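Local coordinates for thyroid hormone-inducible hepatic protein (Mus musculus, PDB 3ONT), which helps regulate lipogenesis, especially in the lactating mammary gland, and may act by binding MID1IP1 and keeping it from acetyl-CoA carboxylase, at residues Y22-R27 with I68-D73; Y61-S67 with E112-E116. All coordinates share one frame; numbering follows the deposited sequence.

Both contacts use helix 58-73. In contact 1 its C-terminal part packs on helix 15-32; in contact 2 the preceding turns meet residues 112-116, where helix 110-113 gives way to the long helix 115-147. Contact 1 is the more buried, with an apolar layer of Tyr-22, Val-26 and Cys-69 and a charged pair at its border. Contact 2 is only partly buried: two hydroxyl-to-carboxylate bonds lie at its ends and selenomethionine Met-64 between them. The two regions touch, since Tyr-22 of contact 1 reaches Leu-65 in the 61-67 segment and Ile-68 packs on Glu-116. Both also reach the second subunit of the homodimer.

Contact 1. Residues Y22-R27 with I68-D73; sequences YSAVVR and ICVEVD
The carboxylate of Asp-73 is held by two side chains of the facing helix, one at each oxygen. Ser-23 OG donates to Asp-73 OD1 at 2.6 Å, meeting that oxygen's syn lone pair. Arg-27 takes the other oxygen in a side-on salt bridge, but both its nitrogens converge on that single atom: NH2 lies 3.1 Å and NE 3.3 Å from Asp-73 OD2. They arrive from the same face of the carboxylate, well above its plane, and the guanidinium and carboxylate planes are 46° apart, so this is not the flat, two-oxygen pairing. With Arg-27 exposed, the salt bridge sits at the border of the contact, while Ser-23 beside it is buried.

Inward from this polar edge the packing turns apolar. Cys-69 points at the partner helix, and its CB comes within 3.6 Å of Val-26 CG1; SG rests against the same valine and also lies close to Ser-23 CA. The Tyr-22 ring, with CG anti to the backbone N (chi1 178°), swings across to helix 58-73 and presents an edge to its backbone, CE2 lying 3.7 Å from Cys-69 CA. The methyl CG2 of Ile-68 and CG2 of Val-72 meet the ring obliquely, and Val-26 CG2 of the tyrosine's own helix covers part of one face. The phenol OH has its polar partner in Leu-65 O, one turn before Cys-69. Beyond this layer, Phe-119 touches Ile-68 and Val-72, and Leu-133 and Leu-130 of the second subunit pack on the same two residues.

The short axes pass 9.8 Å apart at 135°, running roughly against each other: an oblique antiparallel helix pair, with an apolar seam and a salt-bridged margin, as belongs to an alpha-helical bundle.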
loop_
_atom_site.group_PDB
_atom_site.type_symbol
_atom_site.label_atom_id
_atom_site.label_comp_id
_atom_site.label_asym_id
_atom_site.label_seq_id
_atom_site.Cartn_x
_atom_site.Cartn_y
_atom_site.Cartn_z
ATOM N N TYR A 22 -6.166 0.453 12.333
ATOM C CA TYR A 22 -7.128 -0.477 11.794
ATOM C C TYR A 22 -7.047 -1.814 12.510
ATOM O O TYR A 22 -8.072 -2.355 12.966
ATOM C CB TYR A 22 -6.919 -0.670 10.304
ATOM C CG TYR A 22 -7.872 -1.674 9.721
ATOM C CD1 TYR A 22 -9.202 -1.334 9.462
ATOM C CD2 TYR A 22 -7.451 -2.962 9.425
ATOM C CE1 TYR A 22 -10.084 -2.252 8.934
ATOM C CE2 TYR A 22 -8.326 -3.880 8.879
ATOM C CZ TYR A 22 -9.641 -3.516 8.644
ATOM O OH TYR A 22 -10.511 -4.440 8.127
ATOM N N SER A 23 -5.828 -2.332 12.621
ATOM C CA SER A 23 -5.592 -3.602 13.279
ATOM C C SER A 23 -6.051 -3.575 14.737
ATOM O O SER A 23 -6.541 -4.583 15.255
ATOM C CB SER A 23 -4.113 -3.952 13.213
ATOM O OG SER A 23 -3.871 -5.198 13.833
ATOM N N ALA A 24 -5.892 -2.431 15.399
ATOM C CA ALA A 24 -6.296 -2.324 16.806
ATOM C C ALA A 24 -7.818 -2.311 16.890
ATOM O O ALA A 24 -8.392 -2.976 17.731
ATOM C CB ALA A 24 -5.708 -1.088 17.472
ATOM N N VAL A 25 -8.470 -1.579 15.995
ATOM C CA VAL A 25 -9.918 -1.492 16.029
ATOM C C VAL A 25 -10.555 -2.851 15.696
ATOM O O VAL A 25 -11.523 -3.279 16.341
ATOM C CB VAL A 25 -10.410 -0.371 15.107
ATOM C CG1 VAL A 25 -11.907 -0.475 14.871
ATOM C CG2 VAL A 25 -10.074 0.968 15.738
ATOM N N VAL A 26 -9.990 -3.548 14.720
ATOM C CA VAL A 26 -10.544 -4.831 14.351
ATOM C C VAL A 26 -10.316 -5.854 15.461
ATOM O O VAL A 26 -11.216 -6.648 15.749
ATOM C CB VAL A 26 -10.024 -5.333 12.980
ATOM C CG1 VAL A 26 -10.437 -6.791 12.742
ATOM C CG2 VAL A 26 -10.538 -4.437 11.872
ATOM N N ARG A 27 -9.144 -5.839 16.100
ATOM C CA ARG A 27 -8.917 -6.747 17.233
ATOM C C ARG A 27 -9.865 -6.471 18.393
ATOM O O ARG A 27 -10.399 -7.409 18.995
ATOM C CB ARG A 27 -7.473 -6.768 17.691
ATOM C CG ARG A 27 -6.620 -7.678 16.821
ATOM C CD ARG A 27 -5.166 -7.204 16.789
ATOM N NE ARG A 27 -4.331 -8.044 15.929
ATOM C CZ ARG A 27 -3.849 -9.240 16.274
ATOM N NH1 ARG A 27 -4.121 -9.762 17.472
ATOM N NH2 ARG A 27 -3.097 -9.920 15.410
ATOM N N ILE A 68 -9.355 -8.692 5.837
ATOM C CA ILE A 68 -8.423 -7.646 5.488
ATOM C C ILE A 68 -7.431 -7.444 6.633
ATOM O O ILE A 68 -6.230 -7.306 6.413
ATOM C CB ILE A 68 -9.177 -6.360 5.184
ATOM C CG1 ILE A 68 -9.940 -6.526 3.868
ATOM C CG2 ILE A 68 -8.226 -5.168 5.175
ATOM C CD1 ILE A 68 -10.766 -5.345 3.497
ATOM N N CYS A 69 -7.922 -7.473 7.863
ATOM C CA CYS A 69 -7.039 -7.359 9.011
ATOM C C CYS A 69 -5.964 -8.444 9.054
ATOM O O CYS A 69 -4.836 -8.183 9.462
ATOM C CB CYS A 69 -7.835 -7.364 10.300
ATOM S SG CYS A 69 -6.804 -7.053 11.717
ATOM N N VAL A 70 -6.303 -9.661 8.642
ATOM C CA VAL A 70 -5.308 -10.748 8.607
ATOM C C VAL A 70 -4.171 -10.393 7.637
ATOM O O VAL A 70 -3.010 -10.737 7.866
ATOM C CB VAL A 70 -5.951 -12.127 8.262
ATOM C CG1 VAL A 70 -4.901 -13.152 7.850
ATOM C CG2 VAL A 70 -6.772 -12.644 9.438
ATOM N N GLU A 71 -4.503 -9.679 6.566
ATOM C CA GLU A 71 -3.493 -9.279 5.599
ATOM C C GLU A 71 -2.671 -8.076 6.066
ATOM O O GLU A 71 -1.470 -8.018 5.840
ATOM C CB GLU A 71 -4.111 -9.091 4.223
ATOM C CG GLU A 71 -4.176 -10.434 3.499
ATOM C CD GLU A 71 -5.050 -10.450 2.241
ATOM O OE1 GLU A 71 -5.888 -9.523 2.028
ATOM O OE2 GLU A 71 -4.887 -11.424 1.457
ATOM N N VAL A 72 -3.321 -7.138 6.740
ATOM C CA VAL A 72 -2.650 -6.023 7.355
ATOM C C VAL A 72 -1.663 -6.517 8.407
ATOM O O VAL A 72 -0.598 -5.949 8.553
ATOM C CB VAL A 72 -3.667 -5.063 7.989
ATOM C CG1 VAL A 72 -2.983 -4.040 8.875
ATOM C CG2 VAL A 72 -4.516 -4.383 6.912
ATOM N N ASP A 73 -2.010 -7.580 9.130
ATOM C CA ASP A 73 -1.177 -8.089 10.230
ATOM C C ASP A 73 0.021 -8.914 9.768
ATOM O O ASP A 73 0.980 -9.095 10.524
ATOM C CB ASP A 73 -2.012 -8.914 11.216
ATOM C CG ASP A 73 -2.885 -8.053 12.111
ATOM O OD1 ASP A 73 -2.628 -6.840 12.218
ATOM O OD2 ASP A 73 -3.845 -8.593 12.712
#

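Contact 2. Residues Y61-S67 with E112-E116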
loop_
_atom_site.group_PDB
_atom_site.type_symbol
_atom_site.label_atom_id
_atom_site.label_comp_id
_atom_site.label_asym_id
_atom_site.label_seq_id
_atom_site.Cartn_x
_atom_site.Cartn_y
_atom_site.Cartn_z
ATOM N N TYR A 61 -19.877 -8.779 6.303
ATOM C CA TYR A 61 -19.067 -7.600 6.361
ATOM C C TYR A 61 -18.012 -7.712 7.456
ATOM O O TYR A 61 -16.817 -7.462 7.233
ATOM C CB TYR A 61 -19.961 -6.406 6.620
ATOM C CG TYR A 61 -19.266 -5.113 6.387
ATOM C CD1 TYR A 61 -18.919 -4.718 5.100
ATOM C CD2 TYR A 61 -18.936 -4.283 7.449
ATOM C CE1 TYR A 61 -18.267 -3.527 4.878
ATOM C CE2 TYR A 61 -18.271 -3.081 7.235
ATOM C CZ TYR A 61 -17.944 -2.717 5.953
ATOM O OH TYR A 61 -17.296 -1.537 5.739
ATOM N N PHE A 62 -18.464 -8.053 8.649
ATOM C CA PHE A 62 -17.599 -8.415 9.752
ATOM C C PHE A 62 -16.499 -9.389 9.266
ATOM O O PHE A 62 -15.311 -9.163 9.477
ATOM C CB PHE A 62 -18.513 -9.018 10.821
ATOM C CG PHE A 62 -17.817 -9.686 11.950
ATOM C CD1 PHE A 62 -17.294 -8.951 12.994
ATOM C CD2 PHE A 62 -17.771 -11.081 12.017
ATOM C CE1 PHE A 62 -16.689 -9.595 14.087
ATOM C CE2 PHE A 62 -17.168 -11.736 13.090
ATOM C CZ PHE A 62 -16.624 -10.991 14.125
ATOM N N THR A 63 -16.893 -10.442 8.571
ATOM C CA THR A 63 -15.926 -11.385 8.035
ATOM C C THR A 63 -14.884 -10.714 7.139
ATOM O O THR A 63 -13.686 -10.999 7.249
ATOM C CB THR A 63 -16.658 -12.477 7.295
ATOM O OG1 THR A 63 -17.372 -13.228 8.268
ATOM C CG2 THR A 63 -15.725 -13.414 6.590
HETATM N N MSE A 64 -15.330 -9.817 6.266
HETATM C CA MSE A 64 -14.426 -9.132 5.358
HETATM C C MSE A 64 -13.422 -8.294 6.148
HETATM O O MSE A 64 -12.219 -8.335 5.878
HETATM C CB MSE A 64 -15.206 -8.263 4.374
HETATM C CG MSE A 64 -14.328 -7.646 3.301
HETATM SE SE MSE A 64 -15.198 -6.254 2.204
HETATM C CE MSE A 64 -15.371 -4.887 3.604
ATOM N N LEU A 65 -13.932 -7.536 7.117
ATOM C CA LEU A 65 -13.105 -6.720 7.978
ATOM C C LEU A 65 -11.998 -7.569 8.599
ATOM O O LEU A 65 -10.826 -7.191 8.549
ATOM C CB LEU A 65 -13.958 -6.071 9.058
ATOM C CG LEU A 65 -14.932 -4.974 8.622
ATOM C CD1 LEU A 65 -15.754 -4.528 9.809
ATOM C CD2 LEU A 65 -14.192 -3.799 8.027
ATOM N N LYS A 66 -12.359 -8.733 9.143
ATOM C CA LYS A 66 -11.376 -9.635 9.736
ATOM C C LYS A 66 -10.389 -10.117 8.704
ATOM O O LYS A 66 -9.192 -10.275 8.973
ATOM C CB LYS A 66 -12.051 -10.830 10.386
ATOM C CG LYS A 66 -12.596 -10.526 11.775
ATOM C CD LYS A 66 -13.790 -11.408 12.104
ATOM C CE LYS A 66 -13.427 -12.860 12.430
ATOM N NZ LYS A 66 -14.566 -13.715 11.982
ATOM N N SER A 67 -10.884 -10.330 7.503
ATOM C CA SER A 67 -10.061 -10.934 6.477
ATOM C C SER A 67 -8.978 -9.956 5.974
ATOM O O SER A 67 -7.826 -10.335 5.736
ATOM C CB SER A 67 -10.958 -11.421 5.362
ATOM O OG SER A 67 -10.178 -11.964 4.340
ATOM N N GLU A 112 -19.015 -1.533 -1.369
ATOM C CA GLU A 112 -18.489 -1.853 -0.045
ATOM C C GLU A 112 -17.849 -3.258 0.040
ATOM O O GLU A 112 -16.839 -3.434 0.714
ATOM C CB GLU A 112 -19.596 -1.683 0.998
ATOM C CG GLU A 112 -19.126 -1.491 2.440
ATOM C CD GLU A 112 -18.480 -0.124 2.723
ATOM O OE1 GLU A 112 -18.809 0.869 2.038
ATOM O OE2 GLU A 112 -17.653 -0.051 3.653
ATOM N N LEU A 113 -18.395 -4.244 -0.657
ATOM C CA LEU A 113 -17.817 -5.590 -0.620
ATOM C C LEU A 113 -16.722 -5.825 -1.661
ATOM O O LEU A 113 -15.946 -6.780 -1.559
ATOM C CB LEU A 113 -18.905 -6.658 -0.727
ATOM C CG LEU A 113 -19.982 -6.639 0.377
ATOM C CD1 LEU A 113 -21.221 -7.422 -0.071
ATOM C CD2 LEU A 113 -19.487 -7.140 1.744
ATOM N N ASP A 114 -16.644 -4.963 -2.667
ATOM C CA ASP A 114 -15.519 -5.032 -3.591
ATOM C C ASP A 114 -14.239 -4.516 -2.938
ATOM O O ASP A 114 -13.155 -4.680 -3.490
ATOM C CB ASP A 114 -15.812 -4.263 -4.867
ATOM C CG ASP A 114 -16.805 -4.974 -5.757
ATOM O OD1 ASP A 114 -17.214 -4.362 -6.773
ATOM O OD2 ASP A 114 -17.180 -6.137 -5.453
ATOM N N LEU A 115 -14.377 -3.935 -1.745
ATOM C CA LEU A 115 -13.252 -3.322 -1.049
ATOM C C LEU A 115 -12.106 -4.276 -0.753
ATOM O O LEU A 115 -10.949 -3.880 -0.852
ATOM C CB LEU A 115 -13.698 -2.581 0.213
ATOM C CG LEU A 115 -14.329 -1.193 0.004
ATOM C CD1 LEU A 115 -14.314 -0.399 1.290
ATOM C CD2 LEU A 115 -13.613 -0.393 -1.057
ATOM N N GLU A 116 -12.407 -5.522 -0.400
ATOM C CA GLU A 116 -11.335 -6.495 -0.151
ATOM C C GLU A 116 -10.515 -6.756 -1.425
ATOM O O GLU A 116 -9.280 -6.817 -1.372
ATOM C CB GLU A 116 -11.876 -7.806 0.449
ATOM C CG GLU A 116 -10.812 -8.882 0.688
ATOM C CD GLU A 116 -11.323 -10.135 1.431
ATOM O OE1 GLU A 116 -12.557 -10.363 1.521
ATOM O OE2 GLU A 116 -10.466 -10.906 1.926
#
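Tyr-61 reaches across with its phenol and donates from OH to Glu-112 OE2 at 2.6 Å. The oxygen is met on its anti side, slightly out of the carboxylate plane. Glu-112 gets there by a bend: CG stands anti to the backbone N, and a turn at chi2 (72°) then folds the carboxylate back to the phenol, its plane 47° from that of the ring. The CG methylene lies against the ring near CE1, while Leu-113 CD2 stands at the ring's edge, 4.2 Å from CD1. Glu-112 OE2 has a second partner, His-132 NE2 of the second subunit, so the tyrosine probably helps to position a carboxylate that also bonds across the dimer interface.

Here helix 58-73 of the helical bundle lies against the junction between helix 110-113 and the long helix 115-147, whose equivalent in the other subunit contributes Lys-136, packed on both Tyr-61 and Glu-112.

Selenomethionine Met-64 fills the middle. Its chain runs out straight as far as SE and then bends at chi3 (69°), placing the terminal methyl by the junction backbone: CE is 3.6 Å from Glu-112 O and also near Leu-115 CB, and SE lies by Leu-113 O. Nearer its root, the Met-64 and Glu-116 chains lie alongside and run opposite ways, Met-64 CG lying 3.8 Å from Glu-116 CB. Glu-116, unlike Glu-112, is fully extended, and this length carries its carboxylate to the next turn of helix 58-73. There Ser-67 OG donates to Glu-116 OE2 at 2.7 Å, on the syn side but tilted from the carboxylate plane, with Glu-116 OE1 near Met-64 CG.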